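Local coordinates for glycoside hydrolase family 16 protein (Bacteroides ovatus, PDB 7KR6), which probably hydrolyses beta-glucosidic bonds inside glucan chains, acting as a family 16 endo-beta-glucanase, at residues A[118-123]-A[190-195]; A[124-129]-A[147-152]. The protein carries 1 engineered substitution. All blocks are in the same frame, centred on the assembly; numbering follows the deposited sequence.

Overall arrangement
The two contacts illustrate how a beta-sandwich glycosidase ties its connecting loops to the strands that line its cleft. Contact 2 is the antiparallel pairing of 124-129 with 147-152, where Trp126 and Ala128 belong to the glycan pocket and approach the bound fluoroglucose. Contact 1, between loops 118-123 and 190-195, closes a longer loop of the chain within which contact 2 is nested. Their centres lie about 10 Å apart, and they touch through packing: Thr121 lies against Pro127, while Leu118 and Gln192 meet Met150. Contact 1 remains outside the pocket, the nearest atoms of the Leu118 side chain and the fluorinated sugar being about 11 Å apart.

Contact 1: A[118-123]-A[190-195]; sequences LPKTNG and SLQDGN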
ATOM      1  N   LEU A 118       3.595  -1.957  22.699  1.00 20.56           N
ATOM      2  CA  LEU A 118       4.516  -1.845  21.547  1.00 20.21           C
ATOM      3  C   LEU A 118       5.663  -0.929  21.952  1.00 23.81           C
ATOM      4  O   LEU A 118       5.455   0.081  22.622  1.00 25.95           O
ATOM      5  CB  LEU A 118       3.763  -1.278  20.343  1.00 20.32           C
ATOM      6  CG  LEU A 118       2.747  -2.213  19.716  1.00 21.11           C
ATOM      7  CD1 LEU A 118       1.965  -1.518  18.613  1.00 22.80           C
ATOM      8  CD2 LEU A 118       3.430  -3.490  19.233  1.00 22.35           C
ATOM      9  N   PRO A 119       6.875  -1.232  21.458  1.00 22.86           N
ATOM     10  CA  PRO A 119       8.019  -0.331  21.559  1.00 23.36           C
ATOM     11  C   PRO A 119       7.773   0.856  20.612  1.00 21.86           C
ATOM     12  O   PRO A 119       6.977   0.796  19.665  1.00 23.08           O
ATOM     13  CB  PRO A 119       9.186  -1.161  21.024  1.00 24.07           C
ATOM     14  CG  PRO A 119       8.520  -2.042  20.013  1.00 25.61           C
ATOM     15  CD  PRO A 119       7.156  -2.370  20.584  1.00 24.88           C
ATOM     16  N   LYS A 120       8.484   1.948  20.858  1.00 23.19           N
ATOM     17  CA  LYS A 120       8.655   2.997  19.830  1.00 25.31           C
ATOM     18  C   LYS A 120       9.284   2.392  18.579  1.00 21.08           C
ATOM     19  O   LYS A 120      10.397   1.859  18.639  1.00 23.43           O
ATOM     20  CB  LYS A 120       9.423   4.158  20.470  1.00 30.38           C
ATOM     21  CG  LYS A 120       8.547   4.869  21.492  1.00 31.51           C
ATOM     22  CD  LYS A 120       9.096   6.135  22.027  1.00 37.10           C
ATOM     23  CE  LYS A 120       8.369   6.545  23.290  1.00 36.49           C
ATOM     24  NZ  LYS A 120       6.956   6.911  23.046  1.00 32.18           N
ATOM     25  N   THR A 121       8.588   2.487  17.450  1.00 20.16           N
ATOM     26  CA  THR A 121       9.017   1.801  16.214  1.00 19.32           C
ATOM     27  C   THR A 121       9.948   2.677  15.386  1.00 20.26           C
ATOM     28  O   THR A 121      10.659   2.111  14.505  1.00 20.30           O
ATOM     29  CB  THR A 121       7.813   1.366  15.372  1.00 18.97           C
ATOM     30  OG1 THR A 121       6.953   2.477  15.060  1.00 19.49           O
ATOM     31  CG2 THR A 121       7.050   0.274  16.078  1.00 19.01           C
ATOM     32  N   ASN A 122       9.910   4.000  15.601  1.00 19.72           N
ATOM     33  CA  ASN A 122      10.649   4.965  14.747  1.00 21.87           C
ATOM     34  C   ASN A 122      12.055   4.427  14.432  1.00 21.79           C
ATOM     35  O   ASN A 122      12.795   4.077  15.376  1.00 21.98           O
ATOM     36  CB  ASN A 122      10.691   6.394  15.333  1.00 22.64           C
ATOM     37  CG  ASN A 122      10.911   7.415  14.220  1.00 26.36           C
ATOM     38  OD1 ASN A 122      11.821   7.274  13.447  1.00 31.18           O
ATOM     39  ND2 ASN A 122       9.949   8.285  13.955  1.00 37.94           N
ATOM     40  N   GLY A 123      12.414   4.353  13.147  1.00 21.88           N
ATOM     41  CA  GLY A 123      13.770   3.937  12.724  1.00 22.14           C
ATOM     42  C   GLY A 123      13.898   2.466  12.419  1.00 19.91           C
ATOM     43  O   GLY A 123      15.022   1.956  12.318  1.00 21.53           O
ATOM     44  N   SER A 190      -1.072   8.026  20.834  1.00 23.61           N
ATOM     45  CA  SER A 190       0.085   7.109  20.685  1.00 23.07           C
ATOM     46  C   SER A 190      -0.291   5.691  21.147  1.00 22.67           C
ATOM     47  O   SER A 190      -0.966   5.539  22.210  1.00 23.45           O
ATOM     48  CB  SER A 190       1.282   7.596  21.451  1.00 21.08           C
ATOM     49  OG  SER A 190       2.286   6.611  21.478  1.00 21.91           O
ATOM     50  N   LEU A 191       0.065   4.683  20.342  1.00 21.83           N
ATOM     51  CA  LEU A 191      -0.032   3.246  20.690  1.00 20.44           C
ATOM     52  C   LEU A 191       1.297   2.761  21.227  1.00 20.88           C
ATOM     53  O   LEU A 191       1.393   1.577  21.568  1.00 21.37           O
ATOM     54  CB  LEU A 191      -0.461   2.446  19.465  1.00 20.33           C
ATOM     55  CG  LEU A 191      -1.845   2.809  18.976  1.00 21.39           C
ATOM     56  CD1 LEU A 191      -2.073   2.125  17.628  1.00 21.25           C
ATOM     57  CD2 LEU A 191      -2.926   2.388  19.993  1.00 23.31           C
ATOM     58  N   GLN A 192       2.268   3.681  21.409  1.00 21.38           N
ATOM     59  CA  GLN A 192       3.658   3.325  21.729  1.00 21.93           C
ATOM     60  C   GLN A 192       4.033   4.149  22.968  1.00 23.79           C
ATOM     61  O   GLN A 192       5.064   4.818  22.946  1.00 25.84           O
ATOM     62  CB  GLN A 192       4.595   3.533  20.550  1.00 21.24           C
ATOM     63  CG  GLN A 192       4.228   2.691  19.336  1.00 20.67           C
ATOM     64  CD  GLN A 192       5.037   3.026  18.102  1.00 21.49           C
ATOM     65  OE1 GLN A 192       5.975   3.827  18.154  1.00 21.15           O
ATOM     66  NE2 GLN A 192       4.631   2.495  16.957  1.00 19.15           N
ATOM     67  N   ASP A 193       3.160   4.079  23.965  1.00 24.91           N
ATOM     68  CA  ASP A 193       3.038   5.072  25.067  1.00 27.28           C
ATOM     69  C   ASP A 193       3.316   4.351  26.393  1.00 28.04           C
ATOM     70  O   ASP A 193       2.935   4.897  27.420  1.00 30.93           O
ATOM     71  CB  ASP A 193       1.633   5.670  25.111  1.00 27.06           C
ATOM     72  CG  ASP A 193       0.480   4.683  25.325  1.00 31.47           C
ATOM     73  OD1 ASP A 193       0.667   3.493  25.005  1.00 26.45           O
ATOM     74  OD2 ASP A 193      -0.629   5.141  25.761  1.00 29.72           O
ATOM     75  N   GLY A 194       3.862   3.138  26.364  1.00 28.12           N
ATOM     76  CA  GLY A 194       4.128   2.361  27.594  1.00 31.85           C
ATOM     77  C   GLY A 194       2.880   1.720  28.188  1.00 31.74           C
ATOM     78  O   GLY A 194       2.988   1.221  29.323  1.00 33.95           O
ATOM     79  N   ASN A 195       1.763   1.694  27.460  1.00 28.31           N
ATOM     80  CA  ASN A 195       0.515   1.035  27.915  1.00 28.02           C
ATOM     81  C   ASN A 195       0.109  -0.056  26.920  1.00 26.94           C
ATOM     82  O   ASN A 195       0.565  -0.033  25.758  1.00 25.18           O
ATOM     83  CB  ASN A 195      -0.641   2.005  28.097  1.00 32.50           C
ATOM     84  CG  ASN A 195      -0.379   3.022  29.196  1.00 36.95           C
ATOM     85  OD1 ASN A 195      -0.650   4.198  29.006  1.00 42.98           O
ATOM     86  ND2 ASN A 195       0.149   2.575  30.328  1.00 34.29           N
TER
HETATM   87  O   HOH W   1       2.314   0.423  23.830  1.00 22.95           O
HETATM   88  O   HOH W   2       5.276   1.543  24.790  1.00 31.99           O
HETATM   89  O   HOH W   3       7.696   5.536  16.917  1.00 22.01           O
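Two loops that connect strands of the family 16 beta-sandwich are joined largely through Gln192, whose side-chain amide grips Thr121 and whose backbone O takes Lys120. Its chain runs extended beyond CG, with CG anti to its own carbonyl carbon (chi1 -61°), and this carries the amide along the backbone of 119-121. There both ends of the amide are used. Gln192 OE1 accepts from the backbone N of Thr121 at 3.0 Å, the donor standing above the carbonyl plane, while Gln192 NE2 donates a hydrogen bond to Thr121 OG1, also at 3.0 Å, bent and tilted from the amide plane. The two side chains cross at about a right angle, and the paired bonds should restrict rotation of the amide. A water adds to the grip, donating to Gln192 OE1 over 2.7 Å and accepting from Asn122 N.

Gln192 is held by its backbone too. The extended chain of Lys120 bends only at its last torsion (chi4 -67°), bringing NZ to Gln192 O at 2.8 Å, almost in line with the carbonyl bond. The same ammonium forms a salt bridge with Glu162, whose other carboxylate oxygen bonds Ser190 OG. Ser190 OG in turn accepts from Gln192 N at 2.9 Å, closing an ST turn at 190-192. On the apolar side Leu118 CB rests 4.1 Å from Gln192 CG, and a second water links Leu118 O to Gly194 N. Without strand pairing, the loop between strands 112-117 and 125-133 thus meets the one between 179-186 and 197-203 in the jelly-roll beta-sandwich fold of family 16.

Contact 2: A[124-129]-A[147-152]; sequences GLWPAF and IMAMGE. Engineered in segment 147-152: Ala149 (natural residue Glu). With G2F (2-deoxy-2-fluoro-alpha-D-glucopyranose), chain C.
Phe129 and Ile147 mark the close-packed end of this antiparallel pair, where a classic beta bulge sets Ile147 and Met148 together opposite Phe129. Phe129 N donates to Met148 O at 3.0 Å in a nearly straight bond, and Phe129 O receives Met148 N at 3.2 Å and, weakly, Ile147 N. A chi1 of 169° swings CG of Phe129 away from the backbone N, and the ring turns one face to Ile147, whose CD1 lies 3.8 Å from its centroid as a CH-pi contact. Further along, Met150 N bonds Pro127 O at 3.3 Å, and Ala128 pairs with Ala149 in a non-hydrogen-bonded position. Ala149 is engineered, replacing a natural Glu; its CB meets the edge of the Trp126 indole, in plane, 4.0 Å from NE1. That indole also approaches the fluorinated sugar obliquely, Trp126 NE1 lying 3.3 Å from G2F O6, and Ala128 CB faces the same hydroxymethyl group.

Toward Gly151 conventional hydrogen bonds between the strands give way to CA-H...O contacts, though the backbones stay close (Gly151 CA to Leu125 O 3.3 Å). The buried Met150 O has no hydrogen-bond partner but receives Trp126 CA at 3.5 Å. Beyond it a water sits between Leu125 O and Gly151 O, before the partly exposed Glu152.

Strand 232-240 pairs with 125-133 along its other edge, and strand 164-171 does the same for 144-150. Ile112, Ala114 and Ile116 of strand 112-117 pack on Phe129, and Ile116 also on Met148, whereas the sugar lies on the face carrying Ala128 and Ala149, consistent with the hairpin lining the glycan cleft.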
ATOM      1  N   GLY A 124      12.776   1.775  12.203  1.00 19.51           N
ATOM      2  CA  GLY A 124      12.829   0.470  11.539  1.00 19.64           C
ATOM      3  C   GLY A 124      12.201  -0.708  12.278  1.00 20.83           C
ATOM      4  O   GLY A 124      12.209  -1.800  11.671  1.00 20.93           O
ATOM      5  N   LEU A 125      11.612  -0.541  13.449  1.00 19.41           N
ATOM      6  CA  LEU A 125      10.924  -1.711  14.088  1.00 19.77           C
ATOM      7  C   LEU A 125       9.577  -1.936  13.397  1.00 17.98           C
ATOM      8  O   LEU A 125       8.916  -0.955  12.961  1.00 18.64           O
ATOM      9  CB  LEU A 125      10.770  -1.488  15.579  1.00 19.36           C
ATOM     10  CG  LEU A 125      12.043  -1.204  16.394  1.00 22.58           C
ATOM     11  CD1 LEU A 125      11.698  -1.151  17.875  1.00 26.33           C
ATOM     12  CD2 LEU A 125      13.078  -2.268  16.117  1.00 26.29           C
ATOM     13  N   TRP A 126       9.188  -3.209  13.253  1.00 17.88           N
ATOM     14  CA  TRP A 126       7.981  -3.606  12.511  1.00 17.02           C
ATOM     15  C   TRP A 126       7.272  -4.717  13.265  1.00 16.54           C
ATOM     16  O   TRP A 126       7.354  -5.917  12.890  1.00 16.74           O
ATOM     17  CB  TRP A 126       8.416  -3.992  11.099  1.00 17.59           C
ATOM     18  CG  TRP A 126       7.345  -4.465  10.181  1.00 16.91           C
ATOM     19  CD1 TRP A 126       5.987  -4.367  10.306  1.00 18.32           C
ATOM     20  CD2 TRP A 126       7.591  -5.101   8.921  1.00 17.96           C
ATOM     21  NE1 TRP A 126       5.371  -4.941   9.221  1.00 17.65           N
ATOM     22  CE2 TRP A 126       6.335  -5.406   8.367  1.00 18.33           C
ATOM     23  CE3 TRP A 126       8.752  -5.519   8.252  1.00 18.26           C
ATOM     24  CZ2 TRP A 126       6.212  -6.068   7.152  1.00 18.84           C
ATOM     25  CZ3 TRP A 126       8.629  -6.162   7.044  1.00 19.30           C
ATOM     26  CH2 TRP A 126       7.379  -6.424   6.507  1.00 18.79           C
ATOM     27  N   PRO A 127       6.538  -4.354  14.322  1.00 17.53           N
ATOM     28  CA  PRO A 127       5.685  -5.324  15.030  1.00 16.68           C
ATOM     29  C   PRO A 127       4.423  -5.626  14.237  1.00 17.94           C
ATOM     30  O   PRO A 127       3.915  -4.731  13.543  1.00 16.80           O
ATOM     31  CB  PRO A 127       5.242  -4.571  16.270  1.00 17.42           C
ATOM     32  CG  PRO A 127       5.297  -3.087  15.849  1.00 17.11           C
ATOM     33  CD  PRO A 127       6.499  -3.012  14.936  1.00 17.54           C
ATOM     34  N   ALA A 128       3.897  -6.847  14.396  1.00 17.04           N
ATOM     35  CA  ALA A 128       2.641  -7.224  13.719  1.00 15.60           C
ATOM     36  C   ALA A 128       1.895  -8.303  14.525  1.00 14.72           C
ATOM     37  O   ALA A 128       2.517  -9.107  15.283  1.00 17.06           O
ATOM     38  CB  ALA A 128       2.919  -7.663  12.305  1.00 16.46           C
ATOM     39  N   PHE A 129       0.590  -8.260  14.388  1.00 16.23           N
ATOM     40  CA  PHE A 129      -0.383  -9.236  14.905  1.00 16.63           C
ATOM     41  C   PHE A 129      -1.202  -9.648  13.694  1.00 16.19           C
ATOM     42  O   PHE A 129      -1.865  -8.760  13.106  1.00 16.15           O
ATOM     43  CB  PHE A 129      -1.215  -8.554  15.993  1.00 16.78           C
ATOM     44  CG  PHE A 129      -2.442  -9.297  16.463  1.00 18.42           C
ATOM     45  CD1 PHE A 129      -2.470 -10.693  16.548  1.00 19.13           C
ATOM     46  CD2 PHE A 129      -3.566  -8.595  16.837  1.00 19.78           C
ATOM     47  CE1 PHE A 129      -3.608 -11.333  17.016  1.00 19.66           C
ATOM     48  CE2 PHE A 129      -4.700  -9.227  17.324  1.00 18.27           C
ATOM     49  CZ  PHE A 129      -4.711 -10.609  17.403  1.00 18.59           C
ATOM     50  N   ILE A 147      -3.763  -7.876  10.958  1.00 17.42           N
ATOM     51  CA  ILE A 147      -4.749  -7.178  11.811  1.00 16.96           C
ATOM     52  C   ILE A 147      -4.161  -5.799  12.157  1.00 17.07           C
ATOM     53  O   ILE A 147      -4.836  -4.772  11.997  1.00 17.93           O
ATOM     54  CB  ILE A 147      -5.101  -7.971  13.078  1.00 17.59           C
ATOM     55  CG1 ILE A 147      -5.771  -9.304  12.744  1.00 18.70           C
ATOM     56  CG2 ILE A 147      -5.973  -7.136  13.994  1.00 18.94           C
ATOM     57  CD1 ILE A 147      -5.878 -10.229  13.910  1.00 17.44           C
ATOM     58  N   MET A 148      -2.922  -5.817  12.594  1.00 18.10           N
ATOM     59  CA  MET A 148      -2.217  -4.563  12.934  1.00 18.76           C
ATOM     60  C   MET A 148      -0.750  -4.757  12.599  1.00 18.48           C
ATOM     61  O   MET A 148      -0.174  -5.786  12.907  1.00 19.75           O
ATOM     62  CB  MET A 148      -2.403  -4.265  14.427  1.00 23.71           C
ATOM     63  CG  MET A 148      -1.562  -3.110  15.024  1.00 28.34           C
ATOM     64  SD  MET A 148       0.167  -3.493  15.366  1.00 25.72           S
ATOM     65  CE  MET A 148       0.033  -4.587  16.782  1.00 26.69           C
ATOM     66  N   ALA A 149      -0.165  -3.725  12.008  1.00 16.53           N
ATOM     67  CA  ALA A 149       1.279  -3.547  11.906  1.00 18.22           C
ATOM     68  C   ALA A 149       1.566  -2.075  12.142  1.00 14.76           C
ATOM     69  O   ALA A 149       0.749  -1.233  11.761  1.00 16.78           O
ATOM     70  CB  ALA A 149       1.781  -3.974  10.574  1.00 18.39           C
ATOM     71  N   MET A 150       2.686  -1.800  12.783  1.00 17.03           N
ATOM     72  CA  MET A 150       3.203  -0.400  12.846  1.00 16.94           C
ATOM     73  C   MET A 150       4.621  -0.409  12.310  1.00 16.40           C
ATOM     74  O   MET A 150       5.243  -1.474  12.144  1.00 16.45           O
ATOM     75  CB  MET A 150       3.154   0.142  14.271  1.00 18.18           C
ATOM     76  CG  MET A 150       1.753   0.185  14.798  1.00 19.19           C
ATOM     77  SD  MET A 150       1.517   1.114  16.311  1.00 18.93           S
ATOM     78  CE  MET A 150       1.456   2.775  15.633  1.00 18.53           C
ATOM     79  N   GLY A 151       5.137   0.777  12.001  1.00 16.51           N
ATOM     80  CA  GLY A 151       6.534   0.876  11.536  1.00 17.08           C
ATOM     81  C   GLY A 151       6.640   1.272  10.072  1.00 17.77           C
ATOM     82  O   GLY A 151       7.768   1.280   9.543  1.00 18.48           O
ATOM     83  N   GLU A 152       5.540   1.523   9.357  1.00 18.95           N
ATOM     84  CA  GLU A 152       5.602   1.730   7.883  1.00 18.97           C
ATOM     85  C   GLU A 152       6.453   2.957   7.534  1.00 19.34           C
ATOM     86  O   GLU A 152       6.418   3.943   8.304  1.00 19.77           O
ATOM     87  CB  GLU A 152       4.194   1.868   7.313  1.00 20.41           C
ATOM     88  CG  GLU A 152       4.105   1.634   5.812  1.00 22.76           C
ATOM     89  CD  GLU A 152       4.207   2.903   4.975  1.00 31.33           C
ATOM     90  OE1 GLU A 152       4.676   2.832   3.853  1.00 37.60           O
ATOM     91  OE2 GLU A 152       3.900   3.983   5.500  1.00 31.82           O
TER
HETATM   92  C1  G2F C   1       1.512  -9.726   5.865  1.00 17.26           C
HETATM   93  C2  G2F C   1       2.634  -9.904   4.901  1.00 18.10           C
HETATM   94  C3  G2F C   1       3.775 -10.692   5.510  1.00 17.79           C
HETATM   95  C4  G2F C   1       4.249  -9.949   6.734  1.00 16.81           C
HETATM   96  C5  G2F C   1       3.033  -9.873   7.709  1.00 17.43           C
HETATM   97  C6  G2F C   1       3.281  -9.248   9.062  1.00 18.70           C
HETATM   98  O3  G2F C   1       4.813 -10.875   4.554  1.00 18.78           O
HETATM   99  O4  G2F C   1       5.395 -10.683   7.292  1.00 18.64           O
HETATM  100  O5  G2F C   1       1.915  -9.174   7.127  1.00 18.90           O
HETATM  101  O6  G2F C   1       3.945  -7.940   8.894  1.00 19.33           O
HETATM  102  F2  G2F C   1       2.114 -10.461   3.693  1.00 20.54           F
HETATM  103  O   HOH W   4       9.750   1.384  11.573  1.00 18.64           O